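Local coordinates for protein phosphoheptose isomerase (Neisseria gonorrhoeae, PDB 5I01) that probably isomerises sedoheptulose 7-phosphate to D-glycero-D-manno-heptose 7-phosphate, the first step of bacterial heptose synthesis, as a zinc-binding homotetramer, at residues V82-D87 with S105-A110; A136-D141 with M158-D163. The protein carries 1 engineered substitution. All coordinates share one frame; numbering follows the deposited sequence.

Interaction 1. Residues V82-D87 with S105-A110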
ATOM      1  N   VAL A  82      -0.712 -11.693  -7.961  1.00 30.83           N
ATOM      2  CA  VAL A  82      -0.831 -10.953  -6.700  1.00 31.84           C
ATOM      3  C   VAL A  82       0.574 -10.636  -6.157  1.00 30.89           C
ATOM      4  O   VAL A  82       1.394 -11.529  -6.001  1.00 32.52           O
ATOM      5  CB  VAL A  82      -1.607 -11.784  -5.643  1.00 33.32           C
ATOM      6  CG1 VAL A  82      -1.821 -10.990  -4.355  1.00 34.48           C
ATOM      7  CG2 VAL A  82      -2.949 -12.250  -6.197  1.00 33.99           C
ATOM      8  N   ALA A  83       0.857  -9.376  -5.872  1.00 28.88           N
ATOM      9  CA  ALA A  83       2.076  -9.034  -5.156  1.00 28.98           C
ATOM     10  C   ALA A  83       1.788  -9.232  -3.678  1.00 28.36           C
ATOM     11  O   ALA A  83       0.762  -8.786  -3.191  1.00 28.55           O
ATOM     12  CB  ALA A  83       2.469  -7.590  -5.433  1.00 29.33           C
ATOM     13  N   LEU A  84       2.700  -9.884  -2.966  1.00 28.97           N
ATOM     14  CA  LEU A  84       2.551 -10.110  -1.522  1.00 29.37           C
ATOM     15  C   LEU A  84       3.134  -8.979  -0.673  1.00 29.37           C
ATOM     16  O   LEU A  84       3.248  -9.110   0.543  1.00 29.82           O
ATOM     17  CB  LEU A  84       3.225 -11.423  -1.132  1.00 29.70           C
ATOM     18  CG  LEU A  84       2.817 -12.671  -1.905  1.00 30.53           C
ATOM     19  CD1 LEU A  84       3.617 -13.845  -1.372  1.00 31.48           C
ATOM     20  CD2 LEU A  84       1.326 -12.945  -1.789  1.00 31.16           C
ATOM     21  N   THR A  85       3.458  -7.855  -1.298  1.00 31.30           N
ATOM     22  CA  THR A  85       4.153  -6.752  -0.640  1.00 32.14           C
ATOM     23  C   THR A  85       3.274  -5.508  -0.491  1.00 32.59           C
ATOM     24  O   THR A  85       3.799  -4.453  -0.223  1.00 33.71           O
ATOM     25  CB  THR A  85       5.417  -6.371  -1.458  1.00 31.66           C
ATOM     26  OG1 THR A  85       5.044  -6.025  -2.797  1.00 30.95           O
ATOM     27  CG2 THR A  85       6.398  -7.534  -1.517  1.00 31.40           C
ATOM     28  N   THR A  86       1.958  -5.632  -0.666  1.00 33.50           N
ATOM     29  CA  THR A  86       1.049  -4.476  -0.705  1.00 33.64           C
ATOM     30  C   THR A  86       0.142  -4.322   0.530  1.00 34.89           C
ATOM     31  O   THR A  86      -0.143  -3.187   0.948  1.00 35.85           O
ATOM     32  CB  THR A  86       0.125  -4.530  -1.939  1.00 33.52           C
ATOM     33  OG1 THR A  86      -0.633  -5.740  -1.926  1.00 32.30           O
ATOM     34  CG2 THR A  86       0.909  -4.444  -3.233  1.00 33.29           C
ATOM     35  N   ASP A  87      -0.346  -5.434   1.086  1.00 36.31           N
ATOM     36  CA  ASP A  87      -1.248  -5.378   2.257  1.00 38.50           C
ATOM     37  C   ASP A  87      -0.470  -5.021   3.533  1.00 34.87           C
ATOM     38  O   ASP A  87       0.186  -5.874   4.149  1.00 33.60           O
ATOM     39  CB  ASP A  87      -2.038  -6.696   2.449  1.00 41.11           C
ATOM     40  CG  ASP A  87      -3.218  -6.547   3.430  1.00 43.10           C
ATOM     41  OD1 ASP A  87      -3.338  -5.488   4.080  1.00 44.84           O
ATOM     42  OD2 ASP A  87      -4.028  -7.497   3.558  1.00 44.56           O
ATOM     43  N   SER A 105       6.145 -15.756   3.580  1.00 27.55           N
ATOM     44  CA  SER A 105       5.820 -17.175   3.752  1.00 29.03           C
ATOM     45  C   SER A 105       4.404 -17.454   4.292  1.00 29.81           C
ATOM     46  O   SER A 105       3.830 -18.475   3.959  1.00 30.73           O
ATOM     47  CB  SER A 105       6.860 -17.863   4.648  1.00 29.10           C
ATOM     48  OG  SER A 105       6.619 -17.576   6.014  1.00 31.04           O
ATOM     49  N   LYS A 106       3.841 -16.567   5.115  1.00 31.70           N
ATOM     50  CA  LYS A 106       2.468 -16.752   5.617  1.00 32.96           C
ATOM     51  C   LYS A 106       1.399 -16.463   4.560  1.00 33.15           C
ATOM     52  O   LYS A 106       0.372 -17.142   4.498  1.00 32.52           O
ATOM     53  CB  LYS A 106       2.217 -15.910   6.872  1.00 36.42           C
ATOM     54  CG  LYS A 106       2.926 -16.444   8.113  1.00 39.06           C
ATOM     55  CD  LYS A 106       2.354 -15.881   9.400  1.00 42.13           C
ATOM     56  CE  LYS A 106       1.027 -16.535   9.791  1.00 44.98           C
ATOM     57  NZ  LYS A 106       1.174 -17.962  10.199  1.00 46.77           N
ATOM     58  N   GLN A 107       1.638 -15.454   3.731  1.00 33.64           N
ATOM     59  CA  GLN A 107       0.738 -15.158   2.614  1.00 34.06           C
ATOM     60  C   GLN A 107       0.770 -16.243   1.527  1.00 32.94           C
ATOM     61  O   GLN A 107      -0.243 -16.488   0.863  1.00 32.39           O
ATOM     62  CB  GLN A 107       1.053 -13.790   2.019  1.00 34.16           C
ATOM     63  CG  GLN A 107       0.791 -12.641   2.976  1.00 35.71           C
ATOM     64  CD  GLN A 107       1.107 -11.305   2.346  1.00 37.57           C
ATOM     65  OE1 GLN A 107       0.343 -10.794   1.513  1.00 38.89           O
ATOM     66  NE2 GLN A 107       2.247 -10.732   2.721  1.00 38.02           N
ATOM     67  N   VAL A 108       1.926 -16.884   1.349  1.00 32.95           N
ATOM     68  CA  VAL A 108       2.061 -18.008   0.409  1.00 32.68           C
ATOM     69  C   VAL A 108       1.232 -19.187   0.911  1.00 33.73           C
ATOM     70  O   VAL A 108       0.500 -19.787   0.135  1.00 34.07           O
ATOM     71  CB  VAL A 108       3.536 -18.422   0.190  1.00 31.47           C
ATOM     72  CG1 VAL A 108       3.633 -19.688  -0.647  1.00 31.92           C
ATOM     73  CG2 VAL A 108       4.318 -17.300  -0.490  1.00 31.86           C
ATOM     74  N   ARG A 109       1.335 -19.495   2.206  1.00 36.11           N
ATOM     75  CA  ARG A 109       0.474 -20.514   2.834  1.00 38.24           C
ATOM     76  C   ARG A 109      -1.029 -20.185   2.760  1.00 36.67           C
ATOM     77  O   ARG A 109      -1.832 -21.091   2.620  1.00 36.16           O
ATOM     78  CB  ARG A 109       0.895 -20.806   4.288  1.00 41.21           C
ATOM     79  CG  ARG A 109       2.067 -21.778   4.410  1.00 44.14           C
ATOM     80  CD  ARG A 109       2.249 -22.309   5.828  1.00 47.59           C
ATOM     81  NE  ARG A 109       2.827 -21.304   6.729  1.00 53.06           N
ATOM     82  CZ  ARG A 109       4.124 -20.953   6.792  1.00 57.70           C
ATOM     83  NH1 ARG A 109       5.045 -21.517   5.999  1.00 58.18           N
ATOM     84  NH2 ARG A 109       4.511 -20.015   7.665  1.00 57.74           N
ATOM     85  N   ALA A 110      -1.403 -18.909   2.839  1.00 35.88           N
ATOM     86  CA  ALA A 110      -2.800 -18.492   2.625  1.00 34.60           C
ATOM     87  C   ALA A 110      -3.269 -18.690   1.179  1.00 34.34           C
ATOM     88  O   ALA A 110      -4.231 -19.419   0.927  1.00 32.84           O
ATOM     89  CB  ALA A 110      -2.988 -17.038   3.020  1.00 35.70           C
TER
HETATM   90  O   HOH W   1       0.317  -8.039   0.331  1.00 37.01           O
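Leu84 meets Gln107 and Val108 in a buried contact between helix 105-111 and the loop that leaves strand 81-83, the outermost of the sheet within this chain. One direct hydrogen bond, a water bridge and a small apolar patch hold it. Gln107 NE2 donates to Leu84 O at 2.9 Å. The Gln107 chain is extended beyond CG (chi2 -180°), which carries its amide across to this carbonyl. The bond is bent, with an N-H...O angle of 139°. The donor lies in the carbonyl plane, on a lone pair of Leu84 O, but this oxygen sits 27° out of the Gln107 amide plane. NE2 also bonds Val103 O, so the amide nitrogen is gripped twice. The other end of the amide works through water 1. This water donates to Gln107 OE1 at 3.0 Å and accepts from Asp87 N at 2.8 Å. Asp87 is the N-cap residue of helix 88-97. The setting is the parallel alpha/beta SIS fold, where loops after the strands lead into helices. Beside the polar bridge, the Leu84 and Gln107 side chains run past each other in opposite directions. Leu84 CD2 lies 3.9 Å from Gln107 CB. The other branch, CD1, reaches Val108 CG2 at 3.6 Å, and these two side chains cross at about a right angle. Leu111 of the same helix also touches Leu84. Beyond this patch, Lys106 and Arg109 form salt bridges with Glu78 of a second subunit.

Interaction 2. Residues A136-D141 with M158-D163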
ATOM      1  N   ALA A 136       7.981 -22.301   1.765  1.00 34.83           N
ATOM      2  CA  ALA A 136       6.524 -22.448   1.750  1.00 33.29           C
ATOM      3  C   ALA A 136       5.982 -22.791   0.370  1.00 32.31           C
ATOM      4  O   ALA A 136       5.055 -23.590   0.260  1.00 33.46           O
ATOM      5  CB  ALA A 136       5.856 -21.193   2.266  1.00 33.10           C
ATOM      6  N   ALA A 137       6.562 -22.182  -0.667  1.00 31.21           N
ATOM      7  CA  ALA A 137       6.211 -22.486  -2.049  1.00 30.88           C
ATOM      8  C   ALA A 137       6.560 -23.937  -2.406  1.00 32.47           C
ATOM      9  O   ALA A 137       5.777 -24.625  -3.082  1.00 31.41           O
ATOM     10  CB  ALA A 137       6.910 -21.529  -2.997  1.00 30.96           C
ATOM     11  N   HIS A 138       7.725 -24.406  -1.952  1.00 32.94           N
ATOM     12  CA  HIS A 138       8.096 -25.803  -2.188  1.00 35.10           C
ATOM     13  C   HIS A 138       7.140 -26.758  -1.470  1.00 37.90           C
ATOM     14  O   HIS A 138       6.604 -27.666  -2.106  1.00 40.16           O
ATOM     15  CB  HIS A 138       9.562 -26.079  -1.837  1.00 33.02           C
ATOM     16  CG  HIS A 138      10.528 -25.598  -2.880  1.00 32.85           C
ATOM     17  ND1 HIS A 138      11.826 -25.237  -2.586  1.00 32.13           N
ATOM     18  CD2 HIS A 138      10.380 -25.406  -4.215  1.00 32.47           C
ATOM     19  CE1 HIS A 138      12.436 -24.850  -3.691  1.00 31.85           C
ATOM     20  NE2 HIS A 138      11.583 -24.948  -4.694  1.00 32.86           N
ATOM     21  N   GLU A 139       6.882 -26.516  -0.183  1.00 40.72           N
ATOM     22  CA  GLU A 139       5.898 -27.301   0.595  1.00 43.11           C
ATOM     23  C   GLU A 139       4.486 -27.319  -0.026  1.00 40.98           C
ATOM     24  O   GLU A 139       3.778 -28.318   0.111  1.00 39.09           O
ATOM     25  CB  GLU A 139       5.853 -26.835   2.069  1.00 48.19           C
ATOM     26  CG  GLU A 139       7.049 -27.330   2.894  1.00 55.55           C
ATOM     27  CD  GLU A 139       7.410 -26.472   4.118  1.00 62.66           C
ATOM     28  OE1 GLU A 139       7.000 -25.286   4.204  1.00 65.79           O
ATOM     29  OE2 GLU A 139       8.142 -26.989   5.003  1.00 64.34           O
ATOM     30  N   ARG A 140       4.097 -26.246  -0.725  1.00 38.65           N
ATOM     31  CA  ARG A 140       2.829 -26.228  -1.478  1.00 39.35           C
ATOM     32  C   ARG A 140       2.869 -26.784  -2.897  1.00 37.75           C
ATOM     33  O   ARG A 140       1.866 -26.681  -3.603  1.00 36.42           O
ATOM     34  CB  ARG A 140       2.245 -24.805  -1.558  1.00 40.92           C
ATOM     35  CG  ARG A 140       1.451 -24.373  -0.352  1.00 43.92           C
ATOM     36  CD  ARG A 140       0.239 -25.252  -0.059  1.00 45.31           C
ATOM     37  NE  ARG A 140      -0.100 -25.079   1.343  1.00 46.49           N
ATOM     38  CZ  ARG A 140      -0.780 -24.052   1.836  1.00 48.09           C
ATOM     39  NH1 ARG A 140      -1.252 -23.096   1.038  1.00 49.98           N
ATOM     40  NH2 ARG A 140      -1.003 -23.988   3.142  1.00 51.20           N
ATOM     41  N   ASP A 141       3.994 -27.365  -3.319  1.00 38.33           N
ATOM     42  CA  ASP A 141       4.167 -27.864  -4.697  1.00 38.45           C
ATOM     43  C   ASP A 141       3.959 -26.781  -5.776  1.00 37.30           C
ATOM     44  O   ASP A 141       3.301 -27.007  -6.811  1.00 35.45           O
ATOM     45  CB  ASP A 141       3.279 -29.097  -4.937  1.00 39.58           C
ATOM     46  CG  ASP A 141       3.605 -30.235  -3.991  1.00 41.67           C
ATOM     47  OD1 ASP A 141       4.752 -30.738  -4.013  1.00 44.43           O
ATOM     48  OD2 ASP A 141       2.717 -30.630  -3.222  1.00 45.00           O
ATOM     49  N   MET A 158      19.197 -23.051  -3.169  1.00 43.59           N
ATOM     50  CA  MET A 158      17.982 -23.705  -2.666  1.00 42.94           C
ATOM     51  C   MET A 158      17.027 -24.256  -3.739  1.00 40.30           C
ATOM     52  O   MET A 158      16.116 -25.002  -3.402  1.00 40.46           O
ATOM     53  CB  MET A 158      17.234 -22.679  -1.795  1.00 44.35           C
ATOM     54  CG  MET A 158      16.288 -23.206  -0.727  1.00 46.58           C
ATOM     55  SD  MET A 158      15.349 -21.901   0.131  1.00 47.40           S
ATOM     56  CE  MET A 158      16.409 -20.471  -0.032  1.00 42.62           C
ATOM     57  N   LEU A 159      17.231 -23.925  -5.012  1.00 40.23           N
ATOM     58  CA  LEU A 159      16.235 -24.235  -6.066  1.00 42.23           C
ATOM     59  C   LEU A 159      16.216 -25.694  -6.578  1.00 44.64           C
ATOM     60  O   LEU A 159      17.260 -26.306  -6.791  1.00 44.62           O
ATOM     61  CB  LEU A 159      16.432 -23.307  -7.270  1.00 41.11           C
ATOM     62  CG  LEU A 159      16.477 -21.788  -7.042  1.00 40.83           C
ATOM     63  CD1 LEU A 159      16.507 -21.072  -8.383  1.00 40.28           C
ATOM     64  CD2 LEU A 159      15.314 -21.288  -6.195  1.00 39.71           C
ATOM     65  N   LYS A 160      15.017 -26.223  -6.809  1.00 47.95           N
ATOM     66  CA  LYS A 160      14.843 -27.515  -7.485  1.00 51.34           C
ATOM     67  C   LYS A 160      15.106 -27.400  -8.997  1.00 51.91           C
ATOM     68  O   LYS A 160      15.169 -26.298  -9.544  1.00 50.75           O
ATOM     69  CB  LYS A 160      13.415 -28.045  -7.288  1.00 53.04           C
ATOM     70  CG  LYS A 160      12.948 -28.227  -5.851  1.00 54.20           C
ATOM     71  CD  LYS A 160      11.582 -28.908  -5.856  1.00 58.71           C
ATOM     72  CE  LYS A 160      10.900 -28.951  -4.491  1.00 60.96           C
ATOM     73  NZ  LYS A 160      11.791 -29.414  -3.387  1.00 62.01           N
ATOM     74  N   ASP A 161      15.241 -28.551  -9.658  1.00 53.73           N
ATOM     75  CA  ASP A 161      15.365 -28.645 -11.134  1.00 54.66           C
ATOM     76  C   ASP A 161      14.284 -27.878 -11.891  1.00 50.19           C
ATOM     77  O   ASP A 161      14.560 -27.263 -12.916  1.00 47.59           O
ATOM     78  CB  ASP A 161      15.293 -30.124 -11.604  1.00 58.21           C
ATOM     79  CG  ASP A 161      16.664 -30.762 -11.800  1.00 61.63           C
ATOM     80  OD1 ASP A 161      17.529 -30.143 -12.461  1.00 64.41           O
ATOM     81  OD2 ASP A 161      16.865 -31.904 -11.321  1.00 63.84           O
ATOM     82  N   THR A 162      13.054 -27.957 -11.388  1.00 49.72           N
ATOM     83  CA  THR A 162      11.872 -27.352 -12.025  1.00 49.28           C
ATOM     84  C   THR A 162      11.701 -25.834 -11.791  1.00 45.88           C
ATOM     85  O   THR A 162      10.751 -25.240 -12.303  1.00 47.61           O
ATOM     86  CB  THR A 162      10.591 -28.072 -11.551  1.00 50.79           C
ATOM     87  OG1 THR A 162      10.613 -28.199 -10.123  1.00 51.45           O
ATOM     88  CG2 THR A 162      10.499 -29.457 -12.161  1.00 52.01           C
ATOM     89  N   ASP A 163      12.596 -25.220 -11.016  1.00 40.37           N
ATOM     90  CA  ASP A 163      12.597 -23.770 -10.809  1.00 39.54           C
ATOM     91  C   ASP A 163      13.519 -23.105 -11.841  1.00 37.60           C
ATOM     92  O   ASP A 163      14.263 -23.786 -12.543  1.00 37.35           O
ATOM     93  CB  ASP A 163      13.081 -23.431  -9.387  1.00 39.95           C
ATOM     94  CG  ASP A 163      12.226 -24.069  -8.275  1.00 39.50           C
ATOM     95  OD1 ASP A 163      10.999 -24.268  -8.441  1.00 38.26           O
ATOM     96  OD2 ASP A 163      12.791 -24.341  -7.198  1.00 40.28           O
TER
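His138, near the C-terminal end of helix 128-139, bonds to Asp163 and lies against Lys160 in the loop between helix 153-158 and strand 164-168. The tight part is a His-carboxylate hydrogen bond. His138 NE2 donates to Asp163 OD2 at 2.8 Å, with an N-H...O angle of 159°. OD2 lies almost in the ring plane and accepts through its syn lone pair. Ring and carboxylate are nearly coplanar, 12° apart. OD2 has a second donor, Lys160 N at 2.9 Å, which comes from above the carboxylate plane. Lys160 to Asp163 is a type I beta turn, so this second bond ties the carboxylate back to the start of its own turn. Asp163 OD1 accepts from Val144 N, and both carboxylate oxygens are therefore held. A carboxylate this close may stabilise a positive charge on the imidazole, though the nearby ammonium of Lys160 would act the other way. At the ring edge, His138 CE1 comes within 3.7 Å of Met158 O.

The looser, solvent side belongs to Lys160. Its aliphatic chain slides along the ring in the opposite direction to the histidine side chain. CE sits over one ring face, 3.9 Å from the His138 ring centroid, in a CH-pi contact offset toward the rim. A bend at the last torsion (chi4 -48°) leaves NZ 4.3 Å from His138 ND1, without contact between them. Lys160 is exposed.

Past His138 the helix ends in a Schellman motif, with Asp141 as its C-prime residue at positive phi. His138 and Ala137 rest on Val144 of strand 143-149, Met158 packs on Ile131 and Val134 of helix 128-139, and Asp163 leads into strand 164-168, an outermost strand of the sheet within this chain.

Overall arrangement
The two interactions follow one another along the chain: 82-87 with 105-110 closes before 136-141 with 158-163 opens. Their centres are about 16 Å apart, and both lie in the SIS domain. Segment 82-87 starts on one outermost strand of the chain's parallel sheet and 158-163 runs into the other, while helices 105-111 and 128-139 precede inner strands 117-122 and 143-149. These two helices touch and join the interactions. Arg140 NH1 probably hydrogen-bonds Arg109 O, and Ala136 and Ala137 pack on helix 105-111. Interaction 1 borders a subunit interface, whereas no other chain of the assembly touches interaction 2. Contacts thus run from the interface side, through both helices, to the loop before strand 164-168.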